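Local atomic coordinates of aspartokinase (Synechocystis, PDB entry 3L76), a protein that probably catalyses the ATP-dependent phosphorylation of the beta-carboxyl group of L-aspartate, and binds lysine and threonine at its regulatory ACT domains. Residues 38-43 / 79-84; 120-125 / 131-136; 158-163 / 226-231; 173-178 / 210-215; 201-206 / 216-221. All blocks are in the same frame, centred on the assembly; numbering follows the deposited sequence. Where two conformers were deposited one is given.

Contact 1 (38-43 / 79-84); sequences VVVSAM and ALLSLA
One methyl group, CD2 of L81, makes both of the close approaches between strand residues 38-40 and helix 79-84. It lies 3.6 Å from CG2 of V40 and 3.9 Å from CG1 of V38, two valines on the same side of the strand. The valines offer different branches: CG1 of V38 stands anti to its own backbone N (chi1 178°), whereas CG2 of V40 lies anti to the carbonyl carbon, beside the backbone N. L81, with CG anti to its backbone N (chi1 -179°), brings CD2 against both valines; it meets V38 at about a right angle and V40 more obliquely. The contact is wholly apolar and buried. Next along the helix, the hydroxyl of S82 turns elsewhere, hydrogen-bonding S94 of its own chain and E65 of the second subunit, so the helix that packs on the strand also belongs to the dimer interface. Helix 16-31 adds I26 against V38 and V22 against L81. On the reverse side of the strand V39 meets A159 and L162 of helix 154-166, giving the alpha-beta-alpha layering of the amino acid kinase fold, with strand 35-40 paired in parallel between strands 3-8 and 130-138.

Contact 2 (120-125 / 131-136); sequences RLEHHL and VVVAGF
The carboxylate of E122 is the flat group that reaches across to the strand: its OE1 comes to 4.2 Å from CG1 of V133, a van der Waals approach to a methyl rather than a polar bond. L162 of helix 154-166 packs against the same glutamate. The imidazole of H123, one residue on, has CB of R120 at its edge and in its plane, on a side of the helical turn directed away from the strand. At F136 the phenyl ring packs among V100, L150 and S158.

Closer than the carboxylate is the root of the glutamate chain. CB of E122 lies 3.6 Å from CG2 of V131 and 3.8 Å from CG1, so both methyls of the valine bear on one methylene. CG lies between the backbone N and the carbonyl carbon (chi1 67°), and a bend at chi2 brings the carboxylate alongside V133. Within the amino acid kinase fold, the short, weakly bonded helix 121-125 packs on the central sheet and runs nearly antiparallel to strand segment 131-134, at 155° with the axes 9.6 Å apart. Its turn is joined by a 3.2 Å bond from N of L125 to O of L121. CB of L125 then approaches CG1 of V131 at 4.4 Å, while the leucine side chain also packs on I93 and L95 of strand 92-96, which pairs in parallel with strand 130-138.

Contact 3 (158-163 / 226-231); sequences SAVALA and IPLVVR
The helical backbone at A163 and the extended chain entering strand 228-231 come nearest at I226, with 7.2 Å between the CA atoms of A163 and I226. The helix is regular here, N of A163 bonding O of A159 at 3.0 Å, and the other chain diverges from it beyond I226.

CB of A163 meets CG2 of I226 at 3.9 Å. That methyl stands anti to the backbone N of I226, while CG1 lies beside the N (chi1 -48°) and carries CD1 to 4.0 Å from O of A163; the isoleucine thus touches the alanine with both of its branches. The second point of packing joins V160 and L228 at about a right angle, CG2 of V160 lying 4.1 Å from CD2 of L228. The leucine reaches it with the end of its chain, which comes nearer to the helix than its CB does. All four residues are buried and the contact is apolar.

Helix 154-166 packs here against strand 228-232 and helix 215-224: V160 also meets A217, I220 and A221 of that helix, L228 touches A221 and C171, and strand 228-232 lies between strand 170-175, its parallel neighbour, and strand 240-243, which runs antiparallel.

Contact 4 (173-178 / 210-215); sequences IYTDVP and AKVLHP
T175, at the end of strand 173-175, and V212, in the irregular chain before helix 215-224, bring their CA atoms to 6.9 Å, and the separation widens to 8.0 Å between the CA atoms of I173 and L213. Methyl meets methyl at the narrower place: CG2 of T175 lies 4.3 Å from CG2 of V212. Two residues back on the same side of the strand, CG2 of I173 approaches the backbone O of V212 at 4.4 Å, so the valine is touched at both its side chain and its carbonyl. V212 and L213 also rest on V230 of the adjoining strand 228-232.

The hydroxyl of T175 is occupied within its own segment. Set anti to the backbone N (chi1 174°), OG1 donates to OD1 of D176 at 3.0 Å, using the lone pair of that oxygen directed away from OD2. D176 is the centre of an inverse gamma turn, closed by a weak bond from N of V177 to O of T175, and its side chain also touches T11 and W234. The sequence YTDVP resembles the strand-end segment that borders the nucleotide site in amino acid kinases, so this turn probably lies near bound ATP. With the hydroxyl engaged by the aspartate, T175 faces V212 as a hydrocarbon surface; the two segments are held together by van der Waals packing, without any hydrogen bond between them.

Contact 5 (201-206 / 216-221); sequences EMLELA and RAVEIA
Two helices of the amino acid kinase domain, 199-204 and 215-224, pack together on the side facing the ACT domains, and L203 and V218 form the centre of that packing. Their CA atoms are 7.3 Å apart, and the side chains slide past one another in opposite directions until CD2 of L203 lies 3.5 Å from CG1 of V218. The other methyl of the valine, CG2, stands anti to its backbone N and meets CB of M202 at 4.1 Å. M202 crosses it at about a right angle, then bends at chi2 and chi3, taking the sulfur end off in another direction.

The glutamates around this apolar centre reach into the regulatory half. E204 bonds S392, E393 and S564, all of which line lysine pockets, and E201 forms a salt bridge with R436; the side chain of L203 itself is about 11 Å from a bound lysine. The helix pair therefore sits where the lysine-binding sites and kinase domain adjoin, consistent with a place in allosteric coupling. E219 has CG anti to its backbone N (chi1 172°) and continues extended beyond it; its OE1 accepts a hydrogen bond from the backbone N of A363, while nearer the backbone its CB lies 4.1 Å from CD1 of L203.

Contacts 1 to 4 reach the central sheet of the kinase domain. Contacts 1 and 2 are joined strand to strand: V38 O bonds V133 N and V38 N bonds V131 O, each at 2.9 Å. Helix 154-166 of contact 3 packs against both, L162 touching V39, V133 and E122. Contacts 3 and 4 share a strand pairing, with V229 O bonded to I173 N at 2.7 Å, and a probable hydrogen bond from I226 N to A221 O (2.9 Å) joins contact 3 to contact 5. Contact 1 adjoins the second subunit, whereas contact 5, its centre about 26 Å away, lies against the ACT domains, nearest the lysine sites; segments of contacts 4 and 5 alternate along the chain.

Contact 1 (38-43 / 79-84)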
# COMPACT_ATOMS: atom_id res chain seq x y z
N VAL A 38 19.19 -4.87 0.79
CA VAL A 38 18.89 -3.46 0.57
C VAL A 38 17.59 -3.01 1.24
O VAL A 38 16.54 -3.65 1.09
CB VAL A 38 18.83 -3.12 -0.93
CG1 VAL A 38 18.46 -1.67 -1.12
CG2 VAL A 38 20.17 -3.40 -1.57
N VAL A 39 17.69 -1.91 1.97
CA VAL A 39 16.54 -1.24 2.56
C VAL A 39 16.30 0.04 1.76
O VAL A 39 17.23 0.77 1.44
CB VAL A 39 16.80 -0.83 4.02
CG1 VAL A 39 15.67 0.04 4.52
CG2 VAL A 39 17.00 -2.06 4.92
N VAL A 40 15.05 0.31 1.43
CA VAL A 40 14.74 1.49 0.63
C VAL A 40 13.62 2.26 1.29
O VAL A 40 12.70 1.67 1.85
CB VAL A 40 14.31 1.11 -0.81
CG1 VAL A 40 14.29 2.33 -1.71
CG2 VAL A 40 15.24 0.06 -1.39
N SER A 41 13.71 3.58 1.23
CA SER A 41 12.65 4.44 1.75
C SER A 41 11.61 4.68 0.68
O SER A 41 11.88 4.48 -0.50
CB SER A 41 13.23 5.78 2.21
OG SER A 41 14.14 5.61 3.27
N ALA A 42 10.42 5.12 1.08
CA ALA A 42 9.44 5.58 0.11
C ALA A 42 10.09 6.62 -0.80
O ALA A 42 11.07 7.26 -0.42
CB ALA A 42 8.22 6.15 0.82
N MET A 43 9.53 6.79 -2.00
CA MET A 43 10.23 7.50 -3.08
C MET A 43 10.70 8.94 -2.86
O MET A 43 11.83 9.27 -3.21
CB MET A 43 9.44 7.42 -4.38
CG MET A 43 9.50 6.05 -5.00
SD MET A 43 9.04 6.06 -6.74
CE MET A 43 10.30 7.12 -7.44
N ALA A 79 9.61 -2.83 -5.06
CA ALA A 79 9.14 -3.45 -6.30
C ALA A 79 9.89 -2.81 -7.47
O ALA A 79 10.50 -3.51 -8.28
CB ALA A 79 7.62 -3.29 -6.45
N LEU A 80 9.85 -1.49 -7.54
CA LEU A 80 10.53 -0.78 -8.62
C LEU A 80 12.00 -1.16 -8.69
O LEU A 80 12.50 -1.61 -9.73
CB LEU A 80 10.36 0.73 -8.49
CG LEU A 80 9.08 1.22 -9.17
CD1 LEU A 80 9.00 0.70 -10.60
CD2 LEU A 80 7.85 0.77 -8.41
N LEU A 81 12.69 -1.00 -7.57
CA LEU A 81 14.12 -1.24 -7.51
C LEU A 81 14.54 -2.65 -7.94
O LEU A 81 15.54 -2.82 -8.65
CB LEU A 81 14.66 -0.95 -6.11
CG LEU A 81 16.18 -1.16 -5.97
CD1 LEU A 81 16.94 -0.23 -6.89
CD2 LEU A 81 16.63 -0.99 -4.53
N SER A 82 13.78 -3.66 -7.51
CA SER A 82 14.13 -5.04 -7.81
C SER A 82 13.86 -5.36 -9.29
O SER A 82 14.55 -6.20 -9.87
CB SER A 82 13.44 -6.02 -6.86
OG SER A 82 12.16 -6.40 -7.32
N LEU A 83 12.89 -4.67 -9.89
CA LEU A 83 12.65 -4.75 -11.32
C LEU A 83 13.81 -4.13 -12.09
O LEU A 83 14.30 -4.69 -13.07
CB LEU A 83 11.37 -4.01 -11.70
CG LEU A 83 10.06 -4.75 -11.41
CD1 LEU A 83 8.88 -3.86 -11.76
CD2 LEU A 83 10.01 -6.06 -12.18
N ALA A 84 14.24 -2.96 -11.62
CA ALA A 84 15.36 -2.24 -12.21
C ALA A 84 16.65 -3.05 -12.17
O ALA A 84 17.46 -2.99 -13.09
CB ALA A 84 15.54 -0.91 -11.50

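Contact 2 (120-125 / 131-136)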
# COMPACT_ATOMS: atom_id res chain seq x y z
N ARG A 120 15.07 -14.92 8.56
CA ARG A 120 16.06 -15.42 7.59
C ARG A 120 15.46 -16.32 6.47
O ARG A 120 15.97 -17.41 6.16
CB ARG A 120 17.16 -16.19 8.31
CG ARG A 120 16.78 -17.63 8.68
CD ARG A 120 15.63 -17.73 9.69
NE ARG A 120 14.34 -17.37 9.14
CZ ARG A 120 13.61 -18.15 8.34
NH1 ARG A 120 14.05 -19.35 8.00
NH2 ARG A 120 12.43 -17.73 7.89
N LEU A 121 14.38 -15.87 5.85
CA LEU A 121 13.98 -16.49 4.59
C LEU A 121 14.85 -15.83 3.54
O LEU A 121 14.86 -16.25 2.39
CB LEU A 121 12.51 -16.26 4.27
CG LEU A 121 11.64 -17.37 3.62
CD1 LEU A 121 10.52 -16.85 2.71
CD2 LEU A 121 12.36 -18.60 3.03
N GLU A 122 15.59 -14.80 3.94
CA GLU A 122 16.52 -14.15 3.03
C GLU A 122 17.94 -14.65 3.21
O GLU A 122 18.77 -14.46 2.34
CB GLU A 122 16.49 -12.64 3.20
CG GLU A 122 17.03 -12.18 4.52
CD GLU A 122 15.97 -11.51 5.32
OE1 GLU A 122 16.15 -10.32 5.65
OE2 GLU A 122 14.94 -12.16 5.58
N HIS A 123 18.22 -15.28 4.35
CA HIS A 123 19.43 -16.08 4.45
C HIS A 123 19.36 -17.11 3.31
O HIS A 123 20.36 -17.40 2.65
CB HIS A 123 19.51 -16.77 5.81
CG HIS A 123 20.61 -16.26 6.69
ND1 HIS A 123 20.37 -15.71 7.93
CD2 HIS A 123 21.95 -16.21 6.51
CE1 HIS A 123 21.52 -15.35 8.48
NE2 HIS A 123 22.49 -15.64 7.64
N HIS A 124 18.17 -17.65 3.08
CA HIS A 124 17.93 -18.55 1.95
C HIS A 124 18.05 -17.87 0.58
O HIS A 124 18.88 -18.26 -0.24
CB HIS A 124 16.56 -19.22 2.09
CG HIS A 124 16.05 -19.83 0.82
ND1 HIS A 124 14.84 -19.49 0.26
CD2 HIS A 124 16.61 -20.74 -0.01
CE1 HIS A 124 14.67 -20.17 -0.86
NE2 HIS A 124 15.73 -20.94 -1.05
N LEU A 125 17.24 -16.86 0.34
CA LEU A 125 17.26 -16.16 -0.95
C LEU A 125 18.62 -15.50 -1.19
O LEU A 125 18.89 -14.98 -2.28
CB LEU A 125 16.08 -15.16 -1.08
CG LEU A 125 14.73 -15.91 -1.01
CD1 LEU A 125 13.59 -15.08 -0.47
CD2 LEU A 125 14.34 -16.49 -2.36
N VAL A 131 18.60 -9.33 -1.81
CA VAL A 131 17.28 -9.22 -1.22
C VAL A 131 16.96 -7.80 -0.80
O VAL A 131 17.68 -7.16 -0.03
CB VAL A 131 16.93 -10.32 -0.17
CG1 VAL A 131 18.03 -11.35 0.03
CG2 VAL A 131 16.24 -9.79 1.06
N VAL A 132 15.88 -7.30 -1.37
CA VAL A 132 15.45 -5.94 -1.17
C VAL A 132 14.22 -6.03 -0.29
O VAL A 132 13.26 -6.72 -0.64
CB VAL A 132 15.08 -5.31 -2.49
CG1 VAL A 132 14.50 -3.92 -2.29
CG2 VAL A 132 16.30 -5.30 -3.41
N VAL A 133 14.25 -5.36 0.86
CA VAL A 133 13.20 -5.57 1.84
C VAL A 133 12.43 -4.34 2.23
O VAL A 133 12.90 -3.21 2.10
CB VAL A 133 13.64 -6.33 3.16
CG1 VAL A 133 14.73 -7.37 2.96
CG2 VAL A 133 13.81 -5.42 4.35
N ALA A 134 11.22 -4.58 2.71
CA ALA A 134 10.34 -3.53 3.17
C ALA A 134 9.20 -4.12 3.99
O ALA A 134 8.49 -5.04 3.54
CB ALA A 134 9.80 -2.73 2.00
N GLY A 135 9.03 -3.61 5.20
CA GLY A 135 7.94 -4.01 6.05
C GLY A 135 8.26 -5.14 7.02
O GLY A 135 9.13 -5.97 6.79
N PHE A 136 7.53 -5.13 8.13
CA PHE A 136 7.53 -6.24 9.06
C PHE A 136 6.08 -6.52 9.37
O PHE A 136 5.22 -5.68 9.09
CB PHE A 136 8.25 -5.88 10.36
CG PHE A 136 9.65 -5.38 10.16
CD1 PHE A 136 10.71 -6.26 10.03
CD2 PHE A 136 9.91 -4.02 10.11
CE1 PHE A 136 11.99 -5.80 9.84
CE2 PHE A 136 11.19 -3.56 9.92
CZ PHE A 136 12.23 -4.45 9.79

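Contact 3 (158-163 / 226-231)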
# COMPACT_ATOMS: atom_id res chain seq x y z
N SER A 158 15.74 -0.04 10.75
CA SER A 158 15.53 -1.35 10.14
C SER A 158 16.85 -1.86 9.61
O SER A 158 17.22 -3.00 9.85
CB SER A 158 14.49 -1.30 9.01
OG SER A 158 13.21 -0.96 9.51
N ALA A 159 17.55 -0.99 8.90
CA ALA A 159 18.80 -1.38 8.25
C ALA A 159 19.82 -1.90 9.26
O ALA A 159 20.39 -2.98 9.09
CB ALA A 159 19.38 -0.22 7.48
N VAL A 160 20.04 -1.12 10.31
CA VAL A 160 20.98 -1.52 11.35
C VAL A 160 20.54 -2.80 12.04
O VAL A 160 21.33 -3.73 12.18
CB VAL A 160 21.24 -0.38 12.38
CG1 VAL A 160 22.00 -0.91 13.57
CG2 VAL A 160 22.01 0.77 11.72
N ALA A 161 19.28 -2.86 12.48
CA ALA A 161 18.72 -4.08 13.09
C ALA A 161 18.93 -5.31 12.20
O ALA A 161 19.16 -6.41 12.70
CB ALA A 161 17.25 -3.90 13.40
N LEU A 162 18.85 -5.12 10.89
CA LEU A 162 19.01 -6.22 9.94
C LEU A 162 20.45 -6.66 9.89
O LEU A 162 20.73 -7.85 9.97
CB LEU A 162 18.53 -5.81 8.55
CG LEU A 162 17.05 -6.03 8.28
CD1 LEU A 162 16.66 -5.38 6.98
CD2 LEU A 162 16.75 -7.51 8.25
N ALA A 163 21.35 -5.70 9.74
CA ALA A 163 22.78 -5.98 9.74
C ALA A 163 23.18 -6.72 11.02
O ALA A 163 23.99 -7.64 10.98
CB ALA A 163 23.60 -4.70 9.57
N ILE A 226 28.17 -2.79 15.01
CA ILE A 226 27.97 -2.75 13.57
C ILE A 226 28.64 -1.52 12.95
O ILE A 226 28.23 -0.38 13.20
CB ILE A 226 26.48 -2.77 13.19
CG1 ILE A 226 25.74 -3.87 13.96
CG2 ILE A 226 26.31 -2.95 11.69
CD1 ILE A 226 26.08 -5.25 13.49
N PRO A 227 29.66 -1.74 12.13
CA PRO A 227 30.29 -0.62 11.43
C PRO A 227 29.26 0.09 10.55
O PRO A 227 28.46 -0.58 9.90
CB PRO A 227 31.33 -1.30 10.54
CG PRO A 227 31.47 -2.71 11.06
CD PRO A 227 30.15 -3.05 11.65
N LEU A 228 29.29 1.42 10.55
CA LEU A 228 28.35 2.23 9.79
C LEU A 228 29.08 3.18 8.86
O LEU A 228 30.21 3.59 9.14
CB LEU A 228 27.48 3.05 10.73
CG LEU A 228 26.09 2.54 11.07
CD1 LEU A 228 25.35 3.63 11.84
CD2 LEU A 228 25.34 2.16 9.80
N VAL A 229 28.41 3.57 7.78
CA VAL A 229 28.98 4.50 6.82
C VAL A 229 27.91 5.40 6.22
O VAL A 229 26.97 4.92 5.60
CB VAL A 229 29.65 3.76 5.65
CG1 VAL A 229 30.42 4.74 4.81
CG2 VAL A 229 30.56 2.66 6.16
N VAL A 230 28.08 6.70 6.41
CA VAL A 230 27.23 7.70 5.77
C VAL A 230 27.90 8.15 4.49
O VAL A 230 28.97 8.76 4.52
CB VAL A 230 26.99 8.90 6.70
CG1 VAL A 230 26.11 9.94 6.02
CG2 VAL A 230 26.36 8.42 7.98
N ARG A 231 27.28 7.84 3.36
CA ARG A 231 27.85 8.16 2.05
C ARG A 231 26.82 8.87 1.20
O ARG A 231 25.68 9.06 1.62
CB ARG A 231 28.32 6.88 1.34
CG ARG A 231 29.57 6.26 1.94
CD ARG A 231 29.61 4.75 1.71
NE ARG A 231 30.40 4.36 0.55
CZ ARG A 231 31.50 3.62 0.61
NH1 ARG A 231 31.95 3.20 1.79
NH2 ARG A 231 32.15 3.31 -0.50

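Contact 4 (173-178 / 210-215)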
# COMPACT_ATOMS: atom_id res chain seq x y z
N ILE A 173 24.65 3.75 4.89
CA ILE A 173 23.46 4.59 4.73
C ILE A 173 23.70 5.59 3.62
O ILE A 173 24.53 6.49 3.75
CB ILE A 173 23.13 5.39 6.01
CG1 ILE A 173 23.10 4.47 7.23
CG2 ILE A 173 21.81 6.13 5.83
CD1 ILE A 173 21.90 3.58 7.30
N TYR A 174 22.95 5.46 2.53
CA TYR A 174 23.12 6.34 1.38
C TYR A 174 22.12 7.48 1.39
O TYR A 174 20.95 7.30 1.74
CB TYR A 174 23.04 5.55 0.06
CG TYR A 174 24.22 4.64 -0.14
CD1 TYR A 174 24.23 3.35 0.37
CD2 TYR A 174 25.35 5.08 -0.82
CE1 TYR A 174 25.31 2.51 0.18
CE2 TYR A 174 26.45 4.25 -1.00
CZ TYR A 174 26.41 2.96 -0.50
OH TYR A 174 27.49 2.12 -0.67
N THR A 175 22.60 8.66 0.99
CA THR A 175 21.81 9.87 1.10
C THR A 175 22.36 10.95 0.18
O THR A 175 23.38 10.75 -0.47
CB THR A 175 21.81 10.38 2.55
OG1 THR A 175 21.15 11.64 2.61
CG2 THR A 175 23.24 10.51 3.07
N ASP A 176 21.68 12.09 0.12
CA ASP A 176 22.13 13.23 -0.68
C ASP A 176 23.05 14.15 0.11
O ASP A 176 22.80 15.34 0.21
CB ASP A 176 20.95 14.01 -1.27
CG ASP A 176 19.90 14.38 -0.22
OD1 ASP A 176 19.91 13.83 0.89
OD2 ASP A 176 19.05 15.24 -0.53
N VAL A 177 24.11 13.57 0.65
CA VAL A 177 25.07 14.27 1.49
C VAL A 177 26.31 13.40 1.59
O VAL A 177 26.20 12.19 1.77
CB VAL A 177 24.49 14.53 2.90
CG1 VAL A 177 25.55 14.33 3.96
CG2 VAL A 177 23.87 15.91 2.98
N PRO A 178 27.50 14.02 1.49
CA PRO A 178 28.79 13.32 1.45
C PRO A 178 29.13 12.64 2.77
O PRO A 178 29.97 11.73 2.80
CB PRO A 178 29.79 14.46 1.21
CG PRO A 178 28.96 15.64 0.80
CD PRO A 178 27.66 15.47 1.50
N ALA A 210 21.15 15.72 11.70
CA ALA A 210 19.71 15.99 11.73
C ALA A 210 18.89 15.27 10.66
O ALA A 210 18.06 14.41 10.96
CB ALA A 210 19.46 17.48 11.66
N LYS A 211 19.12 15.65 9.41
CA LYS A 211 18.26 15.21 8.33
C LYS A 211 18.94 14.11 7.50
O LYS A 211 18.56 13.85 6.36
CB LYS A 211 17.89 16.41 7.44
CG LYS A 211 17.61 17.69 8.24
CD LYS A 211 17.76 18.95 7.39
CE LYS A 211 17.77 20.20 8.28
NZ LYS A 211 17.90 21.48 7.51
N VAL A 212 19.96 13.47 8.09
CA VAL A 212 20.72 12.45 7.37
C VAL A 212 20.66 11.07 8.04
O VAL A 212 20.54 10.06 7.34
CB VAL A 212 22.19 12.87 7.11
CG1 VAL A 212 22.60 13.98 8.05
CG2 VAL A 212 23.13 11.68 7.22
N LEU A 213 20.74 11.01 9.37
CA LEU A 213 20.44 9.76 10.08
C LEU A 213 19.90 9.85 11.51
O LEU A 213 20.05 10.85 12.19
CB LEU A 213 21.58 8.74 9.96
CG LEU A 213 22.74 8.70 10.94
CD1 LEU A 213 23.50 7.39 10.74
CD2 LEU A 213 23.64 9.89 10.71
N HIS A 214 19.26 8.76 11.90
CA HIS A 214 18.49 8.71 13.12
C HIS A 214 19.30 8.17 14.30
O HIS A 214 19.85 7.07 14.25
CB HIS A 214 17.17 7.95 12.90
CG HIS A 214 16.15 8.73 12.12
ND1 HIS A 214 16.09 8.71 10.74
CD2 HIS A 214 15.17 9.57 12.53
CE1 HIS A 214 15.11 9.50 10.34
NE2 HIS A 214 14.54 10.03 11.40
N PRO A 215 19.40 8.98 15.36
CA PRO A 215 20.17 8.62 16.56
C PRO A 215 19.93 7.19 17.06
O PRO A 215 20.89 6.53 17.46
CB PRO A 215 19.72 9.66 17.59
CG PRO A 215 19.46 10.87 16.77
CD PRO A 215 18.87 10.36 15.46

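Contact 5 (201-206 / 216-221)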
# COMPACT_ATOMS: atom_id res chain seq x y z
N GLU A 201 30.01 10.08 19.82
CA GLU A 201 30.18 11.43 19.33
C GLU A 201 29.01 11.78 18.44
O GLU A 201 28.48 12.88 18.52
CB GLU A 201 31.49 11.57 18.54
CG GLU A 201 32.74 11.44 19.39
CD GLU A 201 34.00 11.42 18.58
OE1 GLU A 201 35.08 11.66 19.15
OE2 GLU A 201 33.92 11.16 17.36
N MET A 202 28.60 10.84 17.60
CA MET A 202 27.53 11.07 16.65
C MET A 202 26.24 11.34 17.40
O MET A 202 25.43 12.17 17.00
CB MET A 202 27.37 9.87 15.72
CG MET A 202 26.36 10.07 14.58
SD MET A 202 26.83 11.36 13.43
CE MET A 202 25.57 12.60 13.74
N LEU A 203 26.06 10.63 18.51
CA LEU A 203 24.90 10.83 19.35
C LEU A 203 24.92 12.21 20.02
O LEU A 203 23.93 12.92 20.01
CB LEU A 203 24.80 9.72 20.40
CG LEU A 203 24.45 8.32 19.86
CD1 LEU A 203 24.57 7.24 20.93
CD2 LEU A 203 23.05 8.29 19.27
N GLU A 204 26.06 12.61 20.58
CA GLU A 204 26.14 13.91 21.22
C GLU A 204 26.04 15.04 20.20
O GLU A 204 25.65 16.15 20.54
CB GLU A 204 27.39 14.06 22.09
CG GLU A 204 27.37 13.25 23.39
CD GLU A 204 26.36 13.78 24.41
OE1 GLU A 204 25.51 14.62 24.07
OE2 GLU A 204 26.40 13.32 25.57
N LEU A 205 26.39 14.74 18.95
CA LEU A 205 26.31 15.72 17.87
C LEU A 205 25.12 15.41 16.95
O LEU A 205 25.16 15.70 15.76
CB LEU A 205 27.61 15.76 17.05
CG LEU A 205 28.86 16.32 17.74
CD1 LEU A 205 30.17 15.86 17.08
CD2 LEU A 205 28.80 17.85 17.83
N ALA A 206 24.07 14.83 17.52
CA ALA A 206 22.87 14.47 16.77
C ALA A 206 22.46 15.50 15.73
O ALA A 206 22.08 15.15 14.61
CB ALA A 206 21.71 14.22 17.72
N ARG A 216 18.68 6.73 17.04
CA ARG A 216 18.34 5.39 17.54
C ARG A 216 19.12 4.31 16.80
O ARG A 216 19.48 3.28 17.38
CB ARG A 216 16.83 5.12 17.45
CG ARG A 216 16.41 3.70 17.85
CD ARG A 216 15.45 3.72 19.03
NE ARG A 216 14.68 4.96 19.05
CZ ARG A 216 13.93 5.37 20.07
NH1 ARG A 216 13.82 4.63 21.17
NH2 ARG A 216 13.27 6.52 20.00
N ALA A 217 19.39 4.56 15.53
CA ALA A 217 20.10 3.60 14.69
C ALA A 217 21.61 3.57 14.96
O ALA A 217 22.24 2.50 15.00
CB ALA A 217 19.81 3.89 13.22
N VAL A 218 22.20 4.75 15.14
CA VAL A 218 23.62 4.78 15.49
C VAL A 218 23.83 4.12 16.86
O VAL A 218 24.85 3.47 17.08
CB VAL A 218 24.23 6.20 15.40
CG1 VAL A 218 23.27 7.22 15.91
CG2 VAL A 218 25.53 6.28 16.16
N GLU A 219 22.85 4.25 17.75
CA GLU A 219 22.91 3.63 19.07
C GLU A 219 22.75 2.11 19.01
O GLU A 219 23.34 1.37 19.81
CB GLU A 219 21.86 4.25 20.00
CG GLU A 219 21.70 3.55 21.35
CD GLU A 219 20.73 4.30 22.24
OE1 GLU A 219 21.17 5.25 22.94
OE2 GLU A 219 19.53 3.96 22.22
N ILE A 220 21.94 1.62 18.07
CA ILE A 220 21.81 0.18 17.88
C ILE A 220 23.13 -0.36 17.33
O ILE A 220 23.64 -1.34 17.84
CB ILE A 220 20.62 -0.19 16.99
CG1 ILE A 220 19.32 -0.02 17.77
CG2 ILE A 220 20.73 -1.63 16.52
CD1 ILE A 220 18.12 0.13 16.88
N ALA A 221 23.69 0.34 16.34
CA ALA A 221 24.98 -0.03 15.78
C ALA A 221 26.08 -0.11 16.84
O ALA A 221 26.83 -1.09 16.90
CB ALA A 221 25.39 0.92 14.66